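Local atomic coordinates of 3-dehydroquinate dehydratase (Geobacillus kaustophilus, PDB entry 2YR1), a protein that probably catalyses the cis-dehydration of 3-dehydroquinate to 3-dehydroshikimate through a Schiff-base intermediate, the third step of the chorismate pathway. Residues L117-L122 against S145-D150; I172-V177 against P202-A207. All blocks are in the same frame, centred on the assembly; numbering follows the deposited sequence.

Interaction 1: residues L117-L122 against S145-D150; sequences LVDYEL and SRHYFD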
ATOM      1  N   LEU A 117      16.854   4.826 -22.624  1.00 21.10           N
ATOM      2  CA  LEU A 117      17.405   4.283 -21.399  1.00 24.93           C
ATOM      3  C   LEU A 117      17.949   2.905 -21.716  1.00 21.17           C
ATOM      4  O   LEU A 117      17.481   2.229 -22.641  1.00 23.79           O
ATOM      5  CB  LEU A 117      16.330   4.097 -20.319  1.00 21.86           C
ATOM      6  CG  LEU A 117      15.286   5.072 -19.733  1.00 26.12           C
ATOM      7  CD1 LEU A 117      15.868   5.889 -18.609  1.00 19.61           C
ATOM      8  CD2 LEU A 117      14.689   5.910 -20.814  1.00 21.43           C
ATOM      9  N   VAL A 118      18.918   2.486 -20.918  1.00 22.95           N
ATOM     10  CA  VAL A 118      19.510   1.164 -21.035  1.00 23.81           C
ATOM     11  C   VAL A 118      19.632   0.588 -19.620  1.00 25.72           C
ATOM     12  O   VAL A 118      20.129   1.263 -18.720  1.00 24.86           O
ATOM     13  CB  VAL A 118      20.932   1.212 -21.663  1.00 29.16           C
ATOM     14  CG1 VAL A 118      21.574  -0.125 -21.554  1.00 30.46           C
ATOM     15  CG2 VAL A 118      20.860   1.608 -23.125  1.00 30.87           C
ATOM     16  N   ASP A 119      19.165  -0.647 -19.433  1.00 27.15           N
ATOM     17  CA  ASP A 119      19.242  -1.332 -18.150  1.00 27.74           C
ATOM     18  C   ASP A 119      20.464  -2.262 -18.161  1.00 32.28           C
ATOM     19  O   ASP A 119      20.629  -3.076 -19.070  1.00 30.25           O
ATOM     20  CB  ASP A 119      17.969  -2.160 -17.898  1.00 31.90           C
ATOM     21  CG  ASP A 119      18.014  -2.928 -16.572  1.00 33.36           C
ATOM     22  OD1 ASP A 119      19.071  -3.505 -16.250  1.00 38.09           O
ATOM     23  OD2 ASP A 119      16.994  -2.970 -15.852  1.00 35.83           O
ATOM     24  N   TYR A 120      21.327  -2.134 -17.158  1.00 22.74           N
ATOM     25  CA  TYR A 120      22.507  -2.986 -17.076  1.00 28.48           C
ATOM     26  C   TYR A 120      22.659  -3.482 -15.643  1.00 26.89           C
ATOM     27  O   TYR A 120      22.378  -2.749 -14.690  1.00 25.27           O
ATOM     28  CB  TYR A 120      23.754  -2.217 -17.507  1.00 27.08           C
ATOM     29  CG  TYR A 120      24.828  -3.104 -18.070  1.00 36.13           C
ATOM     30  CD1 TYR A 120      24.587  -3.870 -19.210  1.00 33.95           C
ATOM     31  CD2 TYR A 120      26.091  -3.170 -17.480  1.00 36.07           C
ATOM     32  CE1 TYR A 120      25.570  -4.673 -19.752  1.00 38.68           C
ATOM     33  CE2 TYR A 120      27.088  -3.976 -18.020  1.00 42.01           C
ATOM     34  CZ  TYR A 120      26.818  -4.726 -19.159  1.00 41.11           C
ATOM     35  OH  TYR A 120      27.793  -5.531 -19.712  1.00 43.52           O
ATOM     36  N   GLU A 121      23.123  -4.720 -15.504  1.00 20.87           N
ATOM     37  CA  GLU A 121      23.265  -5.369 -14.206  1.00 26.16           C
ATOM     38  C   GLU A 121      24.426  -4.892 -13.340  1.00 25.87           C
ATOM     39  O   GLU A 121      25.578  -4.857 -13.793  1.00 20.12           O
ATOM     40  CB  GLU A 121      23.407  -6.885 -14.408  1.00 30.51           C
ATOM     41  CG  GLU A 121      22.925  -7.385 -15.781  1.00 42.71           C
ATOM     42  CD  GLU A 121      21.410  -7.408 -15.917  1.00 44.37           C
ATOM     43  OE1 GLU A 121      20.805  -8.499 -15.798  1.00 36.18           O
ATOM     44  OE2 GLU A 121      20.828  -6.328 -16.140  1.00 49.99           O
ATOM     45  N   LEU A 122      24.123  -4.559 -12.087  1.00 21.40           N
ATOM     46  CA  LEU A 122      25.158  -4.119 -11.160  1.00 30.52           C
ATOM     47  C   LEU A 122      26.160  -5.250 -11.009  1.00 31.32           C
ATOM     48  O   LEU A 122      27.352  -5.021 -10.830  1.00 33.53           O
ATOM     49  CB  LEU A 122      24.568  -3.774  -9.783  1.00 30.24           C
ATOM     50  CG  LEU A 122      25.623  -3.189  -8.825  1.00 35.20           C
ATOM     51  CD1 LEU A 122      24.998  -2.179  -7.901  1.00 41.63           C
ATOM     52  CD2 LEU A 122      26.283  -4.305  -8.031  1.00 38.72           C
ATOM     53  N   SER A 145      20.659  -2.179 -12.340  1.00 19.34           N
ATOM     54  CA  SER A 145      19.772  -3.010 -11.562  1.00 23.22           C
ATOM     55  C   SER A 145      20.315  -4.286 -10.962  1.00 26.31           C
ATOM     56  O   SER A 145      21.429  -4.732 -11.257  1.00 27.65           O
ATOM     57  CB  SER A 145      18.548  -3.341 -12.416  1.00 21.33           C
ATOM     58  OG  SER A 145      18.914  -4.021 -13.606  1.00 26.28           O
ATOM     59  N   ARG A 146      19.473  -4.869 -10.119  1.00 26.92           N
ATOM     60  CA  ARG A 146      19.739  -6.102  -9.410  1.00 21.20           C
ATOM     61  C   ARG A 146      18.374  -6.735  -9.204  1.00 23.04           C
ATOM     62  O   ARG A 146      17.448  -6.052  -8.762  1.00 21.38           O
ATOM     63  CB  ARG A 146      20.339  -5.814  -8.041  1.00 26.54           C
ATOM     64  CG  ARG A 146      20.942  -7.029  -7.366  1.00 29.96           C
ATOM     65  CD  ARG A 146      22.272  -7.401  -8.032  1.00 40.42           C
ATOM     66  NE  ARG A 146      23.235  -7.954  -7.079  1.00 44.23           N
ATOM     67  CZ  ARG A 146      23.162  -9.178  -6.569  1.00 39.73           C
ATOM     68  NH1 ARG A 146      22.172  -9.982  -6.930  1.00 40.83           N
ATOM     69  NH2 ARG A 146      24.068  -9.587  -5.686  1.00 38.45           N
ATOM     70  N   HIS A 147      18.257  -8.023  -9.518  1.00 16.91           N
ATOM     71  CA  HIS A 147      17.008  -8.747  -9.343  1.00 25.45           C
ATOM     72  C   HIS A 147      17.230 -10.018  -8.500  1.00 23.50           C
ATOM     73  O   HIS A 147      18.115 -10.830  -8.794  1.00 26.22           O
ATOM     74  CB  HIS A 147      16.418  -9.106 -10.713  1.00 19.30           C
ATOM     75  CG  HIS A 147      16.358  -7.946 -11.668  1.00 28.17           C
ATOM     76  ND1 HIS A 147      15.200  -7.243 -11.925  1.00 33.70           N
ATOM     77  CD2 HIS A 147      17.326  -7.346 -12.401  1.00 28.94           C
ATOM     78  CE1 HIS A 147      15.457  -6.262 -12.771  1.00 29.44           C
ATOM     79  NE2 HIS A 147      16.740  -6.301 -13.075  1.00 32.82           N
ATOM     80  N   TYR A 148      16.432 -10.174  -7.447  1.00 19.36           N
ATOM     81  CA  TYR A 148      16.512 -11.345  -6.572  1.00 20.28           C
ATOM     82  C   TYR A 148      15.245 -12.182  -6.758  1.00 20.25           C
ATOM     83  O   TYR A 148      14.220 -11.876  -6.173  1.00 17.76           O
ATOM     84  CB  TYR A 148      16.610 -10.902  -5.115  1.00 17.49           C
ATOM     85  CG  TYR A 148      17.905 -10.197  -4.811  1.00 24.80           C
ATOM     86  CD1 TYR A 148      19.101 -10.908  -4.740  1.00 24.66           C
ATOM     87  CD2 TYR A 148      17.947  -8.813  -4.646  1.00 22.91           C
ATOM     88  CE1 TYR A 148      20.310 -10.258  -4.511  1.00 24.37           C
ATOM     89  CE2 TYR A 148      19.155  -8.150  -4.416  1.00 23.12           C
ATOM     90  CZ  TYR A 148      20.328  -8.882  -4.351  1.00 22.54           C
ATOM     91  OH  TYR A 148      21.513  -8.243  -4.123  1.00 24.79           O
ATOM     92  N   PHE A 149      15.319 -13.235  -7.567  1.00 23.19           N
ATOM     93  CA  PHE A 149      14.140 -14.066  -7.831  1.00 20.92           C
ATOM     94  C   PHE A 149      13.880 -15.187  -6.837  1.00 20.30           C
ATOM     95  O   PHE A 149      12.775 -15.731  -6.797  1.00 17.98           O
ATOM     96  CB  PHE A 149      14.218 -14.658  -9.240  1.00 22.63           C
ATOM     97  CG  PHE A 149      13.602 -13.785 -10.304  1.00 25.68           C
ATOM     98  CD1 PHE A 149      12.325 -14.053 -10.789  1.00 19.59           C
ATOM     99  CD2 PHE A 149      14.288 -12.675 -10.795  1.00 22.99           C
ATOM    100  CE1 PHE A 149      11.733 -13.231 -11.746  1.00 23.89           C
ATOM    101  CE2 PHE A 149      13.706 -11.840 -11.756  1.00 28.73           C
ATOM    102  CZ  PHE A 149      12.428 -12.115 -12.232  1.00 29.07           C
ATOM    103  N   ASP A 150      14.873 -15.523  -6.017  1.00 20.82           N
ATOM    104  CA  ASP A 150      14.704 -16.615  -5.076  1.00 24.68           C
ATOM    105  C   ASP A 150      14.339 -16.222  -3.649  1.00 25.69           C
ATOM    106  O   ASP A 150      14.137 -17.085  -2.793  1.00 22.71           O
ATOM    107  CB  ASP A 150      15.974 -17.488  -5.065  1.00 23.68           C
ATOM    108  CG  ASP A 150      16.291 -18.066  -6.433  1.00 27.17           C
ATOM    109  OD1 ASP A 150      15.342 -18.435  -7.146  1.00 24.36           O
ATOM    110  OD2 ASP A 150      17.480 -18.158  -6.803  1.00 23.66           O
TER
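Ser-145 OG is gripped by two groups. It donates a hydrogen bond to Asp-119 OD1 at 2.7 Å, meeting that oxygen on its syn side and somewhat out of the carboxylate plane. It also accepts a longer one from His-147 NE2 of its own strand at 3.2 Å. The second bond is less ideal, since the hydroxyl is tilted from the imidazole plane. Asp-119 reaches the hydroxyl because its CG stands anti to the backbone N (chi1 179°), which carries the carboxylate across to Ser-145. The other oxygen, Asp-119 OD2, sits at the edge of the imidazole, 4.3 Å from His-147 NE2, and has long, weak ion pairs with Arg-86 and Lys-174. Without the carboxylate, as with an alanine here, the Ser-145 hydroxyl is likely to lose its acceptor and turn more freely, which would direct the histidine bond less firmly.

The backbones are joined by two bonds as well. Ser-145 N donates to Tyr-120 O at 3.0 Å, and Leu-122 N donates to Ser-145 O at 2.8 Å in an almost straight bond (178°). The two bonds flank Glu-121, whose carboxylate turns to the backbone N of Ser-87. Within these segments Glu-121 and Ser-145 form the one parallel bridge, and the short strand axes are inclined at 61°. The chain of hydrogen bonds from His-147, the predicted proton donor/acceptor, through Ser-145 to Asp-119 lies at the C-terminal ends of parallel strands, the usual position of the active site in a TIM barrel.

Interaction 2: residues I172-V177 against P202-A207; sequences IAKVAV and PLITMA
This is a regular parallel pairing of neighbouring strands in the TIM barrel, with all twelve residues buried. The axes of 172-177 and 203-207 run 4.7 Å apart and only 7° from parallel, and five backbone hydrogen bonds alternate in direction along them. They begin with Ala-173 N to Pro-202 O and finish with Val-177 N to Met-206 O; the longest, Met-206 N to Val-175 O, measures 3.3 Å.

On the face that carries Lys-174, Ile-172 CG2 presses on Ile-204 CD1 at 3.5 Å. The lysine chain is extended, with CG anti to the backbone N (chi1 174°), and its CG passes 3.9 Å from Ile-204 CB. Farther along, Lys-174 CE lies 4.0 Å from Met-206 SD. Met-206 CG, placed between the backbone N and the carbonyl carbon (chi1 57°), lies 3.6 Å from Ala-176 CB, and the bends at chi2 and chi3 then turn the thioether. Ile-204 and Met-206 thus line the stem of the residue predicted to form the Schiff base.

On the other face Val-175 and Thr-205 stand side by side and point the same way, their CG2 methyls tightly packed at 3.5 Å, while Thr-205 OG1 bonds to Thr-192. Helices 155-167 and 182-198 cover this face, Met-162 reaching Val-175 and Leu-203, and Leu-188 reaching Val-177 and Ala-207. Across the other edge of 172-177, strand 141-148 continues the sheet.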
ATOM      1  N   ILE A 172      19.795   5.860 -12.603  1.00 19.45           N
ATOM      2  CA  ILE A 172      18.654   5.313 -11.880  1.00 17.02           C
ATOM      3  C   ILE A 172      19.101   3.977 -11.309  1.00 18.82           C
ATOM      4  O   ILE A 172      19.736   3.192 -12.002  1.00 17.85           O
ATOM      5  CB  ILE A 172      17.450   5.056 -12.823  1.00 15.72           C
ATOM      6  CG1 ILE A 172      16.990   6.376 -13.439  1.00 15.69           C
ATOM      7  CG2 ILE A 172      16.333   4.353 -12.064  1.00 15.84           C
ATOM      8  CD1 ILE A 172      15.751   6.262 -14.307  1.00 13.97           C
ATOM      9  N   ALA A 173      18.778   3.735 -10.040  1.00 16.66           N
ATOM     10  CA  ALA A 173      19.141   2.491  -9.370  1.00 17.77           C
ATOM     11  C   ALA A 173      17.907   1.606  -9.280  1.00 19.41           C
ATOM     12  O   ALA A 173      16.836   2.076  -8.884  1.00 14.35           O
ATOM     13  CB  ALA A 173      19.657   2.788  -7.974  1.00 12.27           C
ATOM     14  N   LYS A 174      18.035   0.334  -9.651  1.00 13.96           N
ATOM     15  CA  LYS A 174      16.873  -0.546  -9.585  1.00 15.92           C
ATOM     16  C   LYS A 174      17.113  -1.857  -8.836  1.00 18.42           C
ATOM     17  O   LYS A 174      18.132  -2.520  -9.042  1.00 20.06           O
ATOM     18  CB  LYS A 174      16.365  -0.841 -11.004  1.00 18.59           C
ATOM     19  CG  LYS A 174      15.234  -1.878 -11.071  1.00 17.33           C
ATOM     20  CD  LYS A 174      14.818  -2.200 -12.509  1.00 17.26           C
ATOM     21  CE  LYS A 174      13.850  -3.369 -12.521  1.00 23.42           C
ATOM     22  NZ  LYS A 174      13.772  -4.069 -13.826  1.00 29.64           N
ATOM     23  N   VAL A 175      16.199  -2.210  -7.931  1.00 18.47           N
ATOM     24  CA  VAL A 175      16.296  -3.486  -7.213  1.00 16.53           C
ATOM     25  C   VAL A 175      14.923  -4.167  -7.138  1.00 19.21           C
ATOM     26  O   VAL A 175      13.925  -3.537  -6.777  1.00 14.80           O
ATOM     27  CB  VAL A 175      16.819  -3.353  -5.744  1.00 16.59           C
ATOM     28  CG1 VAL A 175      18.265  -2.829  -5.714  1.00 23.54           C
ATOM     29  CG2 VAL A 175      15.923  -2.437  -4.958  1.00 27.22           C
ATOM     30  N   ALA A 176      14.865  -5.448  -7.493  1.00 16.45           N
ATOM     31  CA  ALA A 176      13.597  -6.176  -7.388  1.00 12.82           C
ATOM     32  C   ALA A 176      13.815  -7.428  -6.522  1.00 10.97           C
ATOM     33  O   ALA A 176      14.877  -8.049  -6.573  1.00 17.05           O
ATOM     34  CB  ALA A 176      13.066  -6.551  -8.792  1.00 14.42           C
ATOM     35  N   VAL A 177      12.829  -7.789  -5.710  1.00 11.45           N
ATOM     36  CA  VAL A 177      12.947  -8.959  -4.865  1.00 13.66           C
ATOM     37  C   VAL A 177      11.702  -9.833  -4.936  1.00 13.88           C
ATOM     38  O   VAL A 177      10.645  -9.389  -5.395  1.00 12.76           O
ATOM     39  CB  VAL A 177      13.198  -8.588  -3.372  1.00 17.00           C
ATOM     40  CG1 VAL A 177      14.523  -7.839  -3.224  1.00 10.62           C
ATOM     41  CG2 VAL A 177      12.030  -7.733  -2.828  1.00 12.99           C
ATOM     42  N   PRO A 202      17.142   8.855  -8.872  1.00 14.35           N
ATOM     43  CA  PRO A 202      15.858   8.144  -8.746  1.00 16.54           C
ATOM     44  C   PRO A 202      16.079   6.659  -8.458  1.00 18.90           C
ATOM     45  O   PRO A 202      17.114   6.096  -8.811  1.00 19.01           O
ATOM     46  CB  PRO A 202      15.195   8.366 -10.113  1.00 17.01           C
ATOM     47  CG  PRO A 202      15.723   9.748 -10.502  1.00 21.30           C
ATOM     48  CD  PRO A 202      17.191   9.628 -10.137  1.00 14.15           C
ATOM     49  N   LEU A 203      15.083   6.034  -7.841  1.00 16.06           N
ATOM     50  CA  LEU A 203      15.118   4.627  -7.468  1.00 13.14           C
ATOM     51  C   LEU A 203      13.914   3.889  -8.062  1.00 14.03           C
ATOM     52  O   LEU A 203      12.827   4.459  -8.195  1.00 13.88           O
ATOM     53  CB  LEU A 203      15.024   4.523  -5.945  1.00 23.67           C
ATOM     54  CG  LEU A 203      16.218   4.381  -5.008  1.00 25.06           C
ATOM     55  CD1 LEU A 203      17.466   4.987  -5.600  1.00 23.42           C
ATOM     56  CD2 LEU A 203      15.846   5.000  -3.675  1.00 26.13           C
ATOM     57  N   ILE A 204      14.113   2.628  -8.423  1.00 15.26           N
ATOM     58  CA  ILE A 204      13.017   1.792  -8.930  1.00 14.78           C
ATOM     59  C   ILE A 204      13.094   0.528  -8.127  1.00 16.03           C
ATOM     60  O   ILE A 204      14.085  -0.199  -8.207  1.00 19.48           O
ATOM     61  CB  ILE A 204      13.171   1.389 -10.399  1.00 14.53           C
ATOM     62  CG1 ILE A 204      13.251   2.626 -11.288  1.00 14.40           C
ATOM     63  CG2 ILE A 204      11.978   0.506 -10.838  1.00 14.29           C
ATOM     64  CD1 ILE A 204      13.582   2.274 -12.741  1.00 21.21           C
ATOM     65  N   THR A 205      12.057   0.255  -7.341  1.00 15.92           N
ATOM     66  CA  THR A 205      12.059  -0.956  -6.542  1.00  8.42           C
ATOM     67  C   THR A 205      10.716  -1.653  -6.652  1.00 16.52           C
ATOM     68  O   THR A 205       9.691  -1.028  -6.971  1.00 17.47           O
ATOM     69  CB  THR A 205      12.308  -0.679  -5.029  1.00 13.94           C
ATOM     70  OG1 THR A 205      11.195   0.031  -4.488  1.00 14.08           O
ATOM     71  CG2 THR A 205      13.603   0.114  -4.795  1.00 16.36           C
ATOM     72  N   MET A 206      10.729  -2.955  -6.393  1.00 12.45           N
ATOM     73  CA  MET A 206       9.513  -3.757  -6.412  1.00 18.64           C
ATOM     74  C   MET A 206       9.710  -5.122  -5.761  1.00 19.40           C
ATOM     75  O   MET A 206      10.822  -5.666  -5.730  1.00 19.66           O
ATOM     76  CB  MET A 206       8.994  -3.972  -7.853  1.00 15.69           C
ATOM     77  CG  MET A 206       9.987  -4.630  -8.806  1.00 23.90           C
ATOM     78  SD  MET A 206      11.078  -3.414  -9.596  1.00 29.42           S
ATOM     79  CE  MET A 206      10.090  -2.886 -10.997  1.00 23.87           C
ATOM     80  N   ALA A 207       8.626  -5.636  -5.198  1.00 19.60           N
ATOM     81  CA  ALA A 207       8.591  -6.986  -4.640  1.00 15.84           C
ATOM     82  C   ALA A 207       7.680  -7.590  -5.716  1.00 18.85           C
ATOM     83  O   ALA A 207       6.625  -7.020  -6.039  1.00 16.85           O
ATOM     84  CB  ALA A 207       7.898  -7.014  -3.274  1.00 10.14           C
TER

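Overall arrangement
Along the chain the two contacts follow in series, neither nested nor crossed. Interaction 1 closes first, when strand 141-148 returns through helix 127-137 to lie beside strand 117-121. Helix 155-167 then leads to strand 172-177, and interaction 2 closes after helix 182-198 with strand 203-207. Each therefore closes a beta-alpha-beta unit, and their centres lie 9 Å apart. The intervening seam is between strands 141-148 and 172-177: probable hydrogen bonds run from Arg-146 N to Lys-174 O (2.9 Å) and from Tyr-148 N to Ala-176 O (2.8 Å). Across it, His-147 CE1 packs 3.0 Å from Lys-174 NZ, bringing both predicted active-site residues together.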